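Local coordinates for protein homoserine dehydrogenase (Thermoplasma acidophilum, PDB 3ING) that probably catalyses the NADPH-dependent reduction of L-aspartate semialdehyde to L-homoserine, a shared step of threonine and methionine biosynthesis, at residues 103-106 against 107-111; 129-132 against 133-137; 175-178 against 179-183. All blocks are in the same frame, centred on the assembly; numbering follows the deposited sequence. Where two conformers were deposited one is given.

Interaction 1 (103-106 against 107-111); sequences YRMA and FESGM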
loop_
_atom_site.group_PDB
_atom_site.type_symbol
_atom_site.label_atom_id
_atom_site.label_comp_id
_atom_site.label_asym_id
_atom_site.label_seq_id
_atom_site.Cartn_x
_atom_site.Cartn_y
_atom_site.Cartn_z
ATOM N N TYR A 103 -26.759 5.108 2.630
ATOM C CA TYR A 103 -25.740 4.966 3.656
ATOM C C TYR A 103 -26.325 5.320 5.011
ATOM O O TYR A 103 -26.102 4.615 5.986
ATOM C CB TYR A 103 -24.501 5.826 3.358
ATOM C CG TYR A 103 -23.907 5.616 1.953
ATOM C CD1 TYR A 103 -24.188 4.495 1.202
ATOM C CD2 TYR A 103 -23.090 6.585 1.371
ATOM C CE1 TYR A 103 -23.667 4.369 -0.092
ATOM C CE2 TYR A 103 -22.599 6.461 0.097
ATOM C CZ TYR A 103 -22.895 5.352 -0.631
ATOM O OH TYR A 103 -22.399 5.271 -1.915
ATOM N N ARG A 104 -27.160 6.363 5.048
ATOM C CA ARG A 104 -27.814 6.757 6.290
ATOM C C ARG A 104 -28.696 5.606 6.794
ATOM O O ARG A 104 -28.610 5.207 7.962
ATOM C CB ARG A 104 -28.650 8.015 6.082
ATOM C CG ARG A 104 -29.434 8.364 7.354
ATOM C CD ARG A 104 -29.993 9.727 7.293
ATOM N NE ARG A 104 -30.994 9.952 8.337
ATOM C CZ ARG A 104 -31.615 11.105 8.535
ATOM N NH1 ARG A 104 -31.379 12.145 7.759
ATOM N NH2 ARG A 104 -32.499 11.214 9.515
HETATM N N MSE A 105 -29.511 5.045 5.907
HETATM C CA MSE A 105 -30.329 3.897 6.281
HETATM C C MSE A 105 -29.471 2.753 6.823
HETATM O O MSE A 105 -29.792 2.149 7.878
HETATM C CB MSE A 105 -31.107 3.375 5.081
HETATM C CG MSE A 105 -31.936 2.120 5.398
HETATM SE SE MSE A 105 -32.900 1.506 3.812
HETATM C CE MSE A 105 -33.843 3.126 3.484
ATOM N N ALA A 106 -28.386 2.446 6.112
ATOM C CA ALA A 106 -27.450 1.409 6.549
ATOM C C ALA A 106 -26.902 1.696 7.943
ATOM O O ALA A 106 -26.960 0.833 8.822
ATOM C CB ALA A 106 -26.309 1.247 5.555
ATOM N N PHE A 107 -26.364 2.903 8.141
ATOM C CA PHE A 107 -25.757 3.285 9.408
ATOM C C PHE A 107 -26.729 3.182 10.548
ATOM O O PHE A 107 -26.365 2.741 11.645
ATOM C CB PHE A 107 -25.236 4.726 9.401
ATOM C CG PHE A 107 -24.146 5.002 8.429
ATOM C CD1 PHE A 107 -23.143 4.074 8.158
ATOM C CD2 PHE A 107 -24.065 6.244 7.852
ATOM C CE1 PHE A 107 -22.137 4.365 7.275
ATOM C CE2 PHE A 107 -23.067 6.565 6.988
ATOM C CZ PHE A 107 -22.086 5.626 6.683
ATOM N N GLU A 108 -27.956 3.653 10.315
ATOM C CA GLU A 108 -28.971 3.635 11.339
ATOM C C GLU A 108 -29.416 2.221 11.621
ATOM O O GLU A 108 -29.956 1.963 12.673
ATOM C CB GLU A 108 -30.195 4.481 10.937
ATOM C CG GLU A 108 -29.854 5.969 10.837
ATOM C CD GLU A 108 -31.013 6.863 10.415
ATOM O OE1 GLU A 108 -32.039 6.355 9.922
ATOM O OE2 GLU A 108 -30.844 8.091 10.550
ATOM N N SER A 109 -29.222 1.315 10.666
ATOM C CA SER A 109 -29.585 -0.071 10.845
ATOM C C SER A 109 -28.462 -0.881 11.473
ATOM O O SER A 109 -28.539 -2.095 11.470
ATOM C CB SER A 109 -29.891 -0.708 9.497
ATOM O OG SER A 109 -31.059 -0.165 8.915
ATOM N N GLY A 110 -27.394 -0.237 11.926
ATOM C CA GLY A 110 -26.303 -0.965 12.576
ATOM C C GLY A 110 -25.230 -1.502 11.646
ATOM O O GLY A 110 -24.441 -2.384 12.027
HETATM N N MSE A 111 -25.154 -0.958 10.439
HETATM C CA MSE A 111 -24.217 -1.457 9.478
HETATM C C MSE A 111 -23.139 -0.450 9.137
HETATM O O MSE A 111 -23.365 0.772 9.201
HETATM C CB MSE A 111 -24.948 -1.822 8.196
HETATM C CG MSE A 111 -26.024 -2.853 8.365
HETATM SE SE MSE A 111 -26.734 -3.375 6.656
HETATM C CE MSE A 111 -27.936 -2.536 6.455
HETATM O O HOH W 1 -33.840 8.616 10.192
#
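Arg104 and Glu108, one helical turn apart, are joined by a salt bridge that can be traced outward along the arginine from CB. Beyond CB, which is still short of the carboxylate, CG stands anti to the backbone N (chi1 175°), and the chain runs extended to NE, crossing the glutamate side chain at a slant. Contact begins at CG, 3.5 Å from Glu108 OE2, with CD slightly farther from the same oxygen. NE then donates to OE2 at 2.9 Å with an N-H...O angle of 150°. The two flat groups are turned 75° against each other, and NE meets the oxygen from above the carboxylate plane. At the tip, NH2 gives a hydrogen to a water 3.0 Å away, which passes one of its own to Glu108 OE1, while NH1 turns to Tyr100 OH.

Both residues lie on the exposed side of helix 97-108, the helix linking strands 85-88 and 112-115 in a beta-alpha-beta unit of the Rossmann-type NADPH-binding domain. On the buried side, Phe107 lays one ring face over the carbonyl of Tyr103, whose O sits above the plane near the rim, 3.2 Å from CG of Phe107; Tyr103 CB touches CE2 at 4.0 Å. A Schellman motif ends the helix: Gly110, at positive phi, is its C-prime residue, Met111 N bonds back to Ala106 O at 3.0 Å, and Gly110 N bonds to Phe107 O at 3.2 Å.

Interaction 2 (129-132 against 133-137); sequences MDSA and NQNSK. With EDO (1,2-ethanediol), chain H.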
loop_
_atom_site.group_PDB
_atom_site.type_symbol
_atom_site.label_atom_id
_atom_site.label_comp_id
_atom_site.label_asym_id
_atom_site.label_seq_id
_atom_site.Cartn_x
_atom_site.Cartn_y
_atom_site.Cartn_z
HETATM N N MSE A 129 -20.744 11.851 6.357
HETATM C CA MSE A 129 -19.832 11.636 7.530
HETATM C C MSE A 129 -20.501 11.944 8.839
HETATM O O MSE A 129 -20.206 11.318 9.865
HETATM C CB MSE A 129 -18.561 12.439 7.373
HETATM C CG MSE A 129 -17.825 12.048 6.110
HETATM SE SE MSE A 129 -17.385 10.100 6.030
HETATM C CE MSE A 129 -16.551 10.073 4.326
ATOM N N ASP A 130 -21.420 12.902 8.808
ATOM C CA ASP A 130 -22.212 13.231 9.979
ATOM C C ASP A 130 -23.055 12.038 10.418
ATOM O O ASP A 130 -23.138 11.723 11.599
ATOM C CB ASP A 130 -23.115 14.393 9.661
ATOM C CG ASP A 130 -23.897 14.861 10.850
ATOM O OD1 ASP A 130 -23.379 14.759 11.985
ATOM O OD2 ASP A 130 -25.028 15.338 10.629
ATOM N N SER A 131 -23.711 11.389 9.471
ATOM C CA SER A 131 -24.549 10.242 9.808
ATOM C C SER A 131 -23.650 9.095 10.306
ATOM O O SER A 131 -24.000 8.370 11.246
ATOM C CB SER A 131 -25.391 9.852 8.588
ATOM O OG SER A 131 -26.221 8.734 8.851
ATOM N N ALA A 132 -22.488 8.918 9.681
ATOM C CA ALA A 132 -21.540 7.887 10.131
ATOM C C ALA A 132 -21.140 8.156 11.605
ATOM O O ALA A 132 -21.184 7.276 12.469
ATOM C CB ALA A 132 -20.303 7.864 9.222
ATOM N N ASN A 133 -20.730 9.398 11.859
ATOM C CA ASN A 133 -20.347 9.823 13.198
ATOM C C ASN A 133 -21.470 9.590 14.209
ATOM O O ASN A 133 -21.272 8.914 15.207
ATOM C CB ASN A 133 -19.965 11.296 13.216
ATOM C CG ASN A 133 -19.565 11.770 14.608
ATOM O OD1 ASN A 133 -18.540 11.353 15.147
ATOM N ND2 ASN A 133 -20.386 12.634 15.198
ATOM N N GLN A 134 -22.658 10.096 13.907
ATOM C CA GLN A 134 -23.779 10.039 14.829
ATOM C C GLN A 134 -24.164 8.611 15.174
ATOM O O GLN A 134 -24.741 8.337 16.222
ATOM C CB GLN A 134 -24.998 10.761 14.224
ATOM C CG GLN A 134 -24.923 12.287 14.293
ATOM C CD GLN A 134 -26.053 12.972 13.510
ATOM O OE1 GLN A 134 -27.047 12.328 13.146
ATOM N NE2 GLN A 134 -25.900 14.280 13.244
ATOM N N ASN A 135 -23.913 7.697 14.257
ATOM C CA ASN A 135 -24.293 6.316 14.473
ATOM C C ASN A 135 -23.121 5.459 14.860
ATOM O O ASN A 135 -23.288 4.269 15.070
ATOM C CB ASN A 135 -24.981 5.769 13.217
ATOM C CG ASN A 135 -26.346 6.344 13.013
ATOM O OD1 ASN A 135 -27.309 5.934 13.671
ATOM N ND2 ASN A 135 -26.466 7.261 12.051
ATOM N N SER A 136 -21.940 6.062 14.995
ATOM C CA SER A 136 -20.693 5.327 15.310
ATOM C C SER A 136 -20.385 4.197 14.311
ATOM O O SER A 136 -20.046 3.058 14.677
ATOM C CB SER A 136 -20.699 4.794 16.746
ATOM O OG SER A 136 -20.813 5.873 17.671
ATOM N N LYS A 137 -20.478 4.534 13.036
ATOM C CA LYS A 137 -20.183 3.562 11.989
ATOM C C LYS A 137 -19.113 4.115 11.113
ATOM O O LYS A 137 -18.674 5.265 11.299
ATOM C CB LYS A 137 -21.414 3.226 11.158
ATOM C CG LYS A 137 -22.566 2.717 11.936
ATOM C CD LYS A 137 -22.276 1.385 12.551
ATOM C CE LYS A 137 -23.462 0.880 13.303
ATOM N NZ LYS A 137 -23.656 1.621 14.579
HETATM C C1 EDO H . -17.031 6.020 13.825
HETATM O O1 EDO H . -18.192 6.788 13.490
HETATM C C2 EDO H . -16.557 6.388 15.217
HETATM O O2 EDO H . -16.980 5.370 16.133
HETATM O O HOH W 2 -28.260 9.350 10.799
#
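Ser131 O is gripped twice by Asn135, by the backbone N at 3.1 Å and by the side-chain ND2 at 2.8 Å. The two donors come from opposite faces of the carbonyl plane, and the amide donates nearly within its own plane, with an N-H...O angle of 158°. Asn135 CG lies beside its backbone N (chi1 -71°), which folds the amide back over the preceding turn. There ND2 also donates to a water that is hydrogen-bonded to Ser131 OG, so a second, solvent-mediated link joins the same two residues.

One turn apart on the outer surface, Gln134 reaches back toward Asp130. Gln134 NE2 faces the two oxygens of Asp130 obliquely, 2.9 Å from OD1 and 3.0 Å from OD2, with amide and carboxylate planes 86° apart. Helix 119-135, which follows strand 112-115 in the Rossmann-type domain, closes here with a Schellman motif. Ser136 has positive phi; Lys137 N bonds to Ala132 O at 2.9 Å in an almost straight line, and Ser136 N bonds to Asn133 O.

Lys137 folds back through its bent chain to put NZ 2.7 Å from Asn135 O, while its own carbonyl O accepts from a bound ethanediol, probably acquired during crystallisation. The last carbonyls of the helix are thus met by side-chain and backbone donors, and a positive ammonium near this C-terminal end would probably be favourable to the helix dipole.

Interaction 3 (175-178 against 179-183); sequences INYV and IRNMA. With EDO (1,2-ethanediol), chain F.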
loop_
_atom_site.group_PDB
_atom_site.type_symbol
_atom_site.label_atom_id
_atom_site.label_comp_id
_atom_site.label_asym_id
_atom_site.label_seq_id
_atom_site.Cartn_x
_atom_site.Cartn_y
_atom_site.Cartn_z
ATOM N N ILE A 175 -11.692 8.327 -19.721
ATOM C CA ILE A 175 -11.249 9.595 -20.353
ATOM C C ILE A 175 -9.803 9.474 -20.804
ATOM O O ILE A 175 -9.429 9.939 -21.869
ATOM C CB ILE A 175 -11.486 10.832 -19.425
ATOM C CG1 ILE A 175 -11.261 12.148 -20.195
ATOM C CG2 ILE A 175 -10.672 10.725 -18.127
ATOM C CD1 ILE A 175 -11.915 13.394 -19.570
ATOM N N ASN A 176 -8.981 8.790 -20.024
ATOM C CA ASN A 176 -7.589 8.655 -20.379
ATOM C C ASN A 176 -7.372 7.704 -21.566
ATOM O O ASN A 176 -6.582 7.959 -22.465
ATOM C CB ASN A 176 -6.773 8.265 -19.149
ATOM C CG ASN A 176 -6.237 9.472 -18.431
ATOM O OD1 ASN A 176 -5.334 10.147 -18.946
ATOM N ND2 ASN A 176 -6.815 9.792 -17.253
ATOM N N TYR A 177 -8.128 6.618 -21.564
ATOM C CA TYR A 177 -8.109 5.627 -22.620
ATOM C C TYR A 177 -8.537 6.297 -23.896
ATOM O O TYR A 177 -7.936 6.094 -24.988
ATOM C CB TYR A 177 -9.088 4.514 -22.223
ATOM C CG TYR A 177 -9.067 3.262 -23.050
ATOM C CD1 TYR A 177 -7.995 2.400 -22.993
ATOM C CD2 TYR A 177 -10.154 2.901 -23.840
ATOM C CE1 TYR A 177 -7.973 1.223 -23.732
ATOM C CE2 TYR A 177 -10.140 1.735 -24.578
ATOM C CZ TYR A 177 -9.043 0.895 -24.510
ATOM O OH TYR A 177 -8.988 -0.303 -25.183
ATOM N N VAL A 178 -9.586 7.115 -23.788
ATOM C CA VAL A 178 -10.112 7.854 -24.970
ATOM C C VAL A 178 -9.077 8.799 -25.535
ATOM O O VAL A 178 -8.805 8.792 -26.711
ATOM C CB VAL A 178 -11.406 8.654 -24.642
ATOM C CG1 VAL A 178 -11.678 9.719 -25.687
ATOM C CG2 VAL A 178 -12.607 7.686 -24.511
ATOM N N ILE A 179 -8.499 9.635 -24.693
ATOM C CA ILE A 179 -7.465 10.586 -25.129
ATOM C C ILE A 179 -6.294 9.845 -25.774
ATOM O O ILE A 179 -5.846 10.188 -26.857
ATOM C CB ILE A 179 -6.970 11.427 -23.896
ATOM C CG1 ILE A 179 -8.062 12.402 -23.436
ATOM C CG2 ILE A 179 -5.700 12.195 -24.212
ATOM C CD1 ILE A 179 -7.752 13.068 -22.093
ATOM N N ARG A 180 -5.802 8.800 -25.114
ATOM C CA ARG A 180 -4.637 8.084 -25.660
ATOM C C ARG A 180 -4.904 7.406 -27.006
ATOM O O ARG A 180 -4.054 7.403 -27.904
ATOM C CB ARG A 180 -4.128 7.079 -24.642
ATOM C CG ARG A 180 -3.584 7.775 -23.414
ATOM C CD ARG A 180 -3.047 6.810 -22.405
ATOM N NE ARG A 180 -1.872 6.106 -22.895
ATOM C CZ ARG A 180 -1.087 5.328 -22.153
ATOM N NH1 ARG A 180 -1.327 5.141 -20.873
ATOM N NH2 ARG A 180 -0.043 4.755 -22.704
ATOM N N ASN A 181 -6.076 6.805 -27.125
ATOM C CA ASN A 181 -6.453 6.117 -28.326
ATOM C C ASN A 181 -6.811 7.084 -29.451
ATOM O O ASN A 181 -6.521 6.835 -30.607
ATOM C CB ASN A 181 -7.595 5.146 -28.030
ATOM C CG ASN A 181 -7.100 3.868 -27.443
ATOM O OD1 ASN A 181 -6.765 2.953 -28.179
ATOM N ND2 ASN A 181 -6.922 3.830 -26.125
HETATM N N MSE A 182 -7.494 8.167 -29.127
HETATM C CA MSE A 182 -7.746 9.176 -30.142
HETATM C C MSE A 182 -6.430 9.828 -30.621
HETATM O O MSE A 182 -6.318 10.213 -31.795
HETATM C CB MSE A 182 -8.760 10.202 -29.637
HETATM C CG MSE A 182 -10.153 9.561 -29.575
HETATM SE SE MSE A 182 -11.524 10.850 -29.366
HETATM C CE MSE A 182 -11.450 11.513 -31.105
ATOM N N ALA A 183 -5.435 9.941 -29.737
ATOM C CA ALA A 183 -4.125 10.443 -30.155
ATOM C C ALA A 183 -3.575 9.512 -31.241
ATOM O O ALA A 183 -2.885 9.975 -32.116
ATOM C CB ALA A 183 -3.141 10.553 -28.979
HETATM C C1 EDO F . -4.523 5.266 -18.882
HETATM O O1 EDO F . -3.340 4.501 -19.159
HETATM C C2 EDO F . -5.735 4.728 -19.648
HETATM O O2 EDO F . -6.474 3.814 -18.822
#
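Tyr177 and Asn181 make the close polar packing of this turn. ND2 of Asn181 lies over the centre of the tyrosine ring, 3.6 Å from CD1, with ring and amide planes 52° apart. The same nitrogen donates to Tyr177 O at 2.7 Å, an N-H...O angle of 164°, almost within the amide plane. Asn181 N reaches that oxygen from the opposite face of the carbonyl, so one acceptor holds two donors from a single residue. Tyr177 CG, anti to the backbone N (chi1 -170°), carries the ring alongside the next turn, and helix 188-198 packs against it. The packed side also takes in Ile175 CG1 and Ile179 CD1, side by side at 4.1 Å and buried against strand 249-258 of the antiparallel sheet.

The looser side holds two partly exposed residues. Selenomethionine Met182 touches the buried Val178 through SE, 3.9 Å from CG1. Arg180, its chain bent at chi3, turns from the helix to NH1's bond with Ile280 O; NH1 makes only a weak bond to an ethanediol O1.

With its OD1 taken by Arg186 and ND2 by Tyr177 O, the Asn181 amide is held at both ends, which fixes its flip and holds ND2 over the ring face.

Along the chain the three contacts come in series, each local to one helix or its C-terminal end. Interactions 1 and 2 close successive helices, 97-108 and 119-135, of the Rossmann-type NADPH-binding domain, either side of strand 112-115 in sequence. Their centres are 9 Å apart and they touch: Phe107 CD2 meets Ser131 OG at 3.4 Å, and Lys137 CE packs on Gly110 C, so the two helix ends form one packed surface. Interaction 3, on helix 173-183, belongs to the other family region, beside the antiparallel sheet. Its centre is about 40 Å from both of the others, across the centre of the chain, and with nearest atoms more than 20 Å away it touches neither.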